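Local coordinates for protein neuraminidase (Influenza A virus, PDB 4GDI) that is a neuraminidase-like surface glycoprotein of a bat influenza virus, with a diverged putative active site and uncertain sialic-acid-removing activity, at residues I205-G213 / R222-E230. Sequence-based numbering, arbitrary orientation.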
ATOM      1  N   ILE A 205     -24.173 -12.596 -21.472  1.00 29.30           N
ATOM      2  CA  ILE A 205     -25.032 -13.578 -20.812  1.00 30.24           C
ATOM      3  C   ILE A 205     -25.401 -14.673 -21.806  1.00 49.96           C
ATOM      4  O   ILE A 205     -25.608 -14.383 -22.988  1.00 36.52           O
ATOM      5  CB  ILE A 205     -26.322 -12.933 -20.266  1.00 35.96           C
ATOM      6  CG1 ILE A 205     -27.019 -13.873 -19.272  1.00 48.73           C
ATOM      7  CG2 ILE A 205     -27.274 -12.578 -21.401  1.00 50.72           C
ATOM      8  CD1 ILE A 205     -26.185 -14.205 -18.040  1.00 50.16           C
ATOM      9  N   ASN A 206     -25.528 -15.907 -21.306  1.00 69.87           N
ATOM     10  CA  ASN A 206     -25.530 -17.141 -22.122  1.00 66.26           C
ATOM     11  C   ASN A 206     -24.897 -17.015 -23.510  1.00 47.36           C
ATOM     12  O   ASN A 206     -25.587 -17.076 -24.524  1.00 49.81           O
ATOM     13  CB  ASN A 206     -26.926 -17.803 -22.233  1.00 74.41           C
ATOM     14  CG  ASN A 206     -28.071 -16.880 -21.861  1.00 71.86           C
ATOM     15  OD1 ASN A 206     -28.297 -15.859 -22.512  1.00 75.38           O
ATOM     16  ND2 ASN A 206     -28.839 -17.268 -20.832  1.00 53.60           N
ATOM     17  N   ASN A 207     -23.575 -16.847 -23.536  1.00 52.95           N
ATOM     18  CA  ASN A 207     -22.798 -16.802 -24.783  1.00 50.52           C
ATOM     19  C   ASN A 207     -23.175 -15.711 -25.820  1.00 43.60           C
ATOM     20  O   ASN A 207     -22.732 -15.758 -26.970  1.00 45.41           O
ATOM     21  CB  ASN A 207     -22.802 -18.184 -25.438  1.00 58.40           C
ATOM     22  CG  ASN A 207     -22.077 -19.228 -24.594  1.00 69.93           C
ATOM     23  OD1 ASN A 207     -20.858 -19.391 -24.696  1.00 67.82           O
ATOM     24  ND2 ASN A 207     -22.826 -19.931 -23.748  1.00 60.49           N
ATOM     25  N   LEU A 208     -23.961 -14.724 -25.402  1.00 29.86           N
ATOM     26  CA  LEU A 208     -24.275 -13.565 -26.236  1.00 24.38           C
ATOM     27  C   LEU A 208     -23.607 -12.328 -25.668  1.00 25.48           C
ATOM     28  O   LEU A 208     -23.381 -12.240 -24.463  1.00 25.28           O
ATOM     29  CB  LEU A 208     -25.782 -13.307 -26.250  1.00 29.12           C
ATOM     30  CG  LEU A 208     -26.627 -14.371 -26.943  1.00 42.50           C
ATOM     31  CD1 LEU A 208     -28.097 -13.991 -26.884  1.00 38.37           C
ATOM     32  CD2 LEU A 208     -26.167 -14.526 -28.380  1.00 48.83           C
ATOM     33  N   ILE A 209     -23.298 -11.376 -26.536  1.00 25.36           N
ATOM     34  CA  ILE A 209     -22.773 -10.100 -26.102  1.00 23.58           C
ATOM     35  C   ILE A 209     -23.845  -9.092 -26.510  1.00 22.77           C
ATOM     36  O   ILE A 209     -24.315  -9.111 -27.641  1.00 22.03           O
ATOM     37  CB  ILE A 209     -21.423  -9.749 -26.769  1.00 19.76           C
ATOM     38  CG1 ILE A 209     -20.355 -10.836 -26.516  1.00 19.04           C
ATOM     39  CG2 ILE A 209     -20.910  -8.379 -26.260  1.00 22.93           C
ATOM     40  CD1 ILE A 209     -20.513 -12.085 -27.364  1.00 36.50           C
ATOM     41  N   LYS A 210     -24.253  -8.246 -25.576  1.00 17.87           N
ATOM     42  CA  LYS A 210     -25.246  -7.237 -25.853  1.00 22.31           C
ATOM     43  C   LYS A 210     -24.678  -5.880 -25.487  1.00 19.94           C
ATOM     44  O   LYS A 210     -24.150  -5.713 -24.383  1.00 21.95           O
ATOM     45  CB  LYS A 210     -26.497  -7.535 -25.032  1.00 24.20           C
ATOM     46  CG  LYS A 210     -27.196  -8.807 -25.504  1.00 33.52           C
ATOM     47  CD  LYS A 210     -28.396  -9.124 -24.668  1.00 42.37           C
ATOM     48  CE  LYS A 210     -28.892 -10.541 -24.934  1.00 40.68           C
ATOM     49  NZ  LYS A 210     -29.994 -10.839 -23.988  1.00 40.29           N
ATOM     50  N   CYS A 211     -24.781  -4.918 -26.407  1.00 22.91           N
ATOM     51  CA  CYS A 211     -24.184  -3.602 -26.214  1.00 19.94           C
ATOM     52  C   CYS A 211     -25.195  -2.495 -26.522  1.00 19.16           C
ATOM     53  O   CYS A 211     -26.049  -2.637 -27.397  1.00 27.06           O
ATOM     54  CB  CYS A 211     -23.002  -3.402 -27.161  1.00 25.13           C
ATOM     55  SG  CYS A 211     -21.725  -4.628 -27.086  1.00 26.84           S
ATOM     56  N   THR A 212     -25.083  -1.389 -25.810  1.00 19.40           N
ATOM     57  CA  THR A 212     -25.863  -0.216 -26.126  1.00 17.69           C
ATOM     58  C   THR A 212     -24.926   0.813 -26.697  1.00 21.78           C
ATOM     59  O   THR A 212     -23.827   1.011 -26.175  1.00 21.71           O
ATOM     60  CB  THR A 212     -26.538   0.400 -24.914  1.00 22.55           C
ATOM     61  OG1 THR A 212     -27.376  -0.569 -24.293  1.00 24.74           O
ATOM     62  CG2 THR A 212     -27.411   1.611 -25.360  1.00 16.21           C
ATOM     63  N   GLY A 213     -25.356   1.437 -27.785  1.00 18.95           N
ATOM     64  CA  GLY A 213     -24.599   2.492 -28.431  1.00 24.07           C
ATOM     65  C   GLY A 213     -25.127   3.886 -28.141  1.00 31.53           C
ATOM     66  O   GLY A 213     -26.155   4.066 -27.476  1.00 23.41           O
ATOM     67  N   ARG A 222     -31.268   5.046 -28.371  1.00 22.76           N
ATOM     68  CA  ARG A 222     -29.951   4.404 -28.405  1.00 18.97           C
ATOM     69  C   ARG A 222     -30.069   3.129 -29.206  1.00 24.36           C
ATOM     70  O   ARG A 222     -30.898   2.286 -28.892  1.00 22.97           O
ATOM     71  CB  ARG A 222     -29.471   4.089 -26.995  1.00 26.38           C
ATOM     72  CG  ARG A 222     -29.343   5.311 -26.119  1.00 26.69           C
ATOM     73  CD  ARG A 222     -28.819   4.937 -24.751  1.00 26.47           C
ATOM     74  NE  ARG A 222     -28.605   6.090 -23.888  1.00 27.06           N
ATOM     75  CZ  ARG A 222     -27.558   6.908 -23.982  1.00 25.36           C
ATOM     76  NH1 ARG A 222     -26.649   6.712 -24.923  1.00 22.74           N
ATOM     77  NH2 ARG A 222     -27.429   7.930 -23.140  1.00 24.24           N
ATOM     78  N   PRO A 223     -29.265   3.001 -30.268  1.00 23.95           N
ATOM     79  CA  PRO A 223     -29.228   1.739 -31.012  1.00 23.93           C
ATOM     80  C   PRO A 223     -28.629   0.618 -30.159  1.00 23.51           C
ATOM     81  O   PRO A 223     -27.794   0.860 -29.274  1.00 25.27           O
ATOM     82  CB  PRO A 223     -28.315   2.052 -32.197  1.00 26.27           C
ATOM     83  CG  PRO A 223     -27.415   3.137 -31.697  1.00 28.10           C
ATOM     84  CD  PRO A 223     -28.236   3.955 -30.726  1.00 21.30           C
ATOM     85  N   LEU A 224     -29.050  -0.604 -30.435  1.00 25.67           N
ATOM     86  CA  LEU A 224     -28.606  -1.762 -29.668  1.00 22.20           C
ATOM     87  C   LEU A 224     -27.957  -2.798 -30.544  1.00 23.32           C
ATOM     88  O   LEU A 224     -28.373  -3.032 -31.679  1.00 23.75           O
ATOM     89  CB  LEU A 224     -29.793  -2.405 -28.959  1.00 25.40           C
ATOM     90  CG  LEU A 224     -30.518  -1.448 -28.025  1.00 29.53           C
ATOM     91  CD1 LEU A 224     -31.789  -2.078 -27.513  1.00 32.69           C
ATOM     92  CD2 LEU A 224     -29.601  -1.056 -26.862  1.00 25.96           C
ATOM     93  N   LEU A 225     -26.938  -3.447 -30.000  1.00 22.63           N
ATOM     94  CA  LEU A 225     -26.240  -4.474 -30.745  1.00 21.46           C
ATOM     95  C   LEU A 225     -26.304  -5.778 -29.955  1.00 23.44           C
ATOM     96  O   LEU A 225     -26.108  -5.784 -28.745  1.00 19.62           O
ATOM     97  CB  LEU A 225     -24.793  -4.048 -30.984  1.00 23.62           C
ATOM     98  CG  LEU A 225     -23.824  -5.089 -31.539  1.00 21.99           C
ATOM     99  CD1 LEU A 225     -24.118  -5.449 -32.986  1.00 21.73           C
ATOM    100  CD2 LEU A 225     -22.389  -4.572 -31.374  1.00 27.79           C
ATOM    101  N   ARG A 226     -26.609  -6.868 -30.649  1.00 20.39           N
ATOM    102  CA  ARG A 226     -26.563  -8.202 -30.067  1.00 21.68           C
ATOM    103  C   ARG A 226     -25.680  -9.024 -30.968  1.00 21.22           C
ATOM    104  O   ARG A 226     -25.890  -9.041 -32.183  1.00 25.00           O
ATOM    105  CB  ARG A 226     -27.956  -8.838 -30.048  1.00 21.71           C
ATOM    106  CG  ARG A 226     -28.986  -8.069 -29.228  1.00 28.22           C
ATOM    107  CD  ARG A 226     -30.388  -8.341 -29.745  1.00 27.72           C
ATOM    108  NE  ARG A 226     -31.400  -7.629 -28.974  1.00 26.32           N
ATOM    109  CZ  ARG A 226     -32.685  -7.589 -29.297  1.00 29.70           C
ATOM    110  NH1 ARG A 226     -33.119  -8.197 -30.394  1.00 26.66           N
ATOM    111  NH2 ARG A 226     -33.538  -6.937 -28.523  1.00 30.32           N
ATOM    112  N   PHE A 227     -24.689  -9.696 -30.400  1.00 24.29           N
ATOM    113  CA  PHE A 227     -23.832 -10.540 -31.212  1.00 27.48           C
ATOM    114  C   PHE A 227     -23.342 -11.772 -30.472  1.00 30.28           C
ATOM    115  O   PHE A 227     -23.441 -11.848 -29.253  1.00 27.62           O
ATOM    116  CB  PHE A 227     -22.687  -9.726 -31.838  1.00 26.80           C
ATOM    117  CG  PHE A 227     -21.621  -9.258 -30.876  1.00 24.42           C
ATOM    118  CD1 PHE A 227     -20.493 -10.030 -30.641  1.00 17.65           C
ATOM    119  CD2 PHE A 227     -21.695  -8.000 -30.282  1.00 25.07           C
ATOM    120  CE1 PHE A 227     -19.487  -9.586 -29.800  1.00 17.95           C
ATOM    121  CE2 PHE A 227     -20.686  -7.547 -29.446  1.00 26.80           C
ATOM    122  CZ  PHE A 227     -19.577  -8.339 -29.204  1.00 22.33           C
ATOM    123  N   THR A 228     -22.885 -12.758 -31.238  1.00 27.00           N
ATOM    124  CA  THR A 228     -22.432 -14.031 -30.700  1.00 20.89           C
ATOM    125  C   THR A 228     -20.908 -14.117 -30.680  1.00 20.95           C
ATOM    126  O   THR A 228     -20.201 -13.267 -31.255  1.00 24.68           O
ATOM    127  CB  THR A 228     -22.947 -15.214 -31.532  1.00 23.29           C
ATOM    128  OG1 THR A 228     -22.269 -15.249 -32.798  1.00 22.07           O
ATOM    129  CG2 THR A 228     -24.468 -15.125 -31.770  1.00 27.62           C
ATOM    130  N   LYS A 229     -20.408 -15.158 -30.028  1.00 26.63           N
ATOM    131  CA  LYS A 229     -18.989 -15.480 -30.048  1.00 21.08           C
ATOM    132  C   LYS A 229     -18.469 -15.676 -31.466  1.00 19.62           C
ATOM    133  O   LYS A 229     -17.280 -15.576 -31.698  1.00 24.55           O
ATOM    134  CB  LYS A 229     -18.726 -16.766 -29.260  1.00 29.73           C
ATOM    135  CG  LYS A 229     -18.427 -16.563 -27.799  1.00 48.93           C
ATOM    136  CD  LYS A 229     -17.933 -17.866 -27.176  1.00 61.77           C
ATOM    137  CE  LYS A 229     -16.410 -17.956 -27.199  1.00 67.71           C
ATOM    138  NZ  LYS A 229     -15.932 -19.341 -26.947  1.00 73.96           N
ATOM    139  N   GLU A 230     -19.355 -15.985 -32.408  1.00 21.39           N
ATOM    140  CA  GLU A 230     -18.951 -16.210 -33.799  1.00 23.07           C
ATOM    141  C   GLU A 230     -19.074 -14.947 -34.666  1.00 26.87           C
ATOM    142  O   GLU A 230     -18.870 -14.994 -35.879  1.00 25.02           O
ATOM    143  CB  GLU A 230     -19.795 -17.331 -34.400  1.00 26.62           C
ATOM    144  CG  GLU A 230     -19.674 -18.652 -33.632  1.00 21.81           C
ATOM    145  CD  GLU A 230     -18.222 -19.139 -33.482  1.00 37.68           C
ATOM    146  OE1 GLU A 230     -17.356 -18.852 -34.361  1.00 26.55           O
ATOM    147  OE2 GLU A 230     -17.950 -19.806 -32.459  1.00 40.67           O
TER
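Phe227 holds CG between its own backbone N and carbonyl carbon (chi1 71°), which swings the ring across the strand pair onto Ile209. On Ile209, CG2 stands anti to the backbone N and CG1 beside it (chi1 -57°). This torsion lays both branches along the ring, CG1 by Phe227 CE1 and CG2 by CZ and CE2. CB, placed by the backbone, sits over one ring face, 3.5 Å from the Phe227 centroid, in a CH-pi contact. The packing is tight: Ile209 CG2 comes within 3.2 Å of Phe227 CZ. Cys211 SG meets the same ring at its edge, 3.9 Å from Phe227 CE2, a sulfur-aromatic contact.

Ile209 with Phe227 and Cys211 with Leu225 are antiparallel hydrogen-bonded pairs, each joined by two nearly straight N-H...O bonds. A fifth bond, Gly213 N to Pro223 O at 2.9 Å, extends the pairing toward the connecting loop. Lys210 and Arg226, a non-hydrogen-bonded pair, lie on the face away from Phe227. Lys210 CG and Arg226 CG are 4.2 Å apart, and Glu274 and Asp273 respectively take their charged ends in salt bridges, which should ease the like charges. On that face Leu224 CD2 also lies 3.4 Å from Thr212 OG1, which accepts a hydrogen bond from Ile271 N. At the loop end, Arg222 lays CB 3.4 Å from Gly213 O. Its NH2 hydrogen-bonds to Ile267 O, and its side chain neighbours that of Asp245, a calcium ligand.

Thr228 OG1 accepts from Glu230 N, forming an ST turn. The hairpin supplies the two central strands of a four-stranded antiparallel propeller blade. Strand 200-205 flanks 208-214, tied to it also by the Cys202-Cys211 disulfide, and strand 233-236 flanks 224-228. On the Ile209 and Leu225 face, strands 153-155 and 158-165 of the preceding sheet pack against the pair.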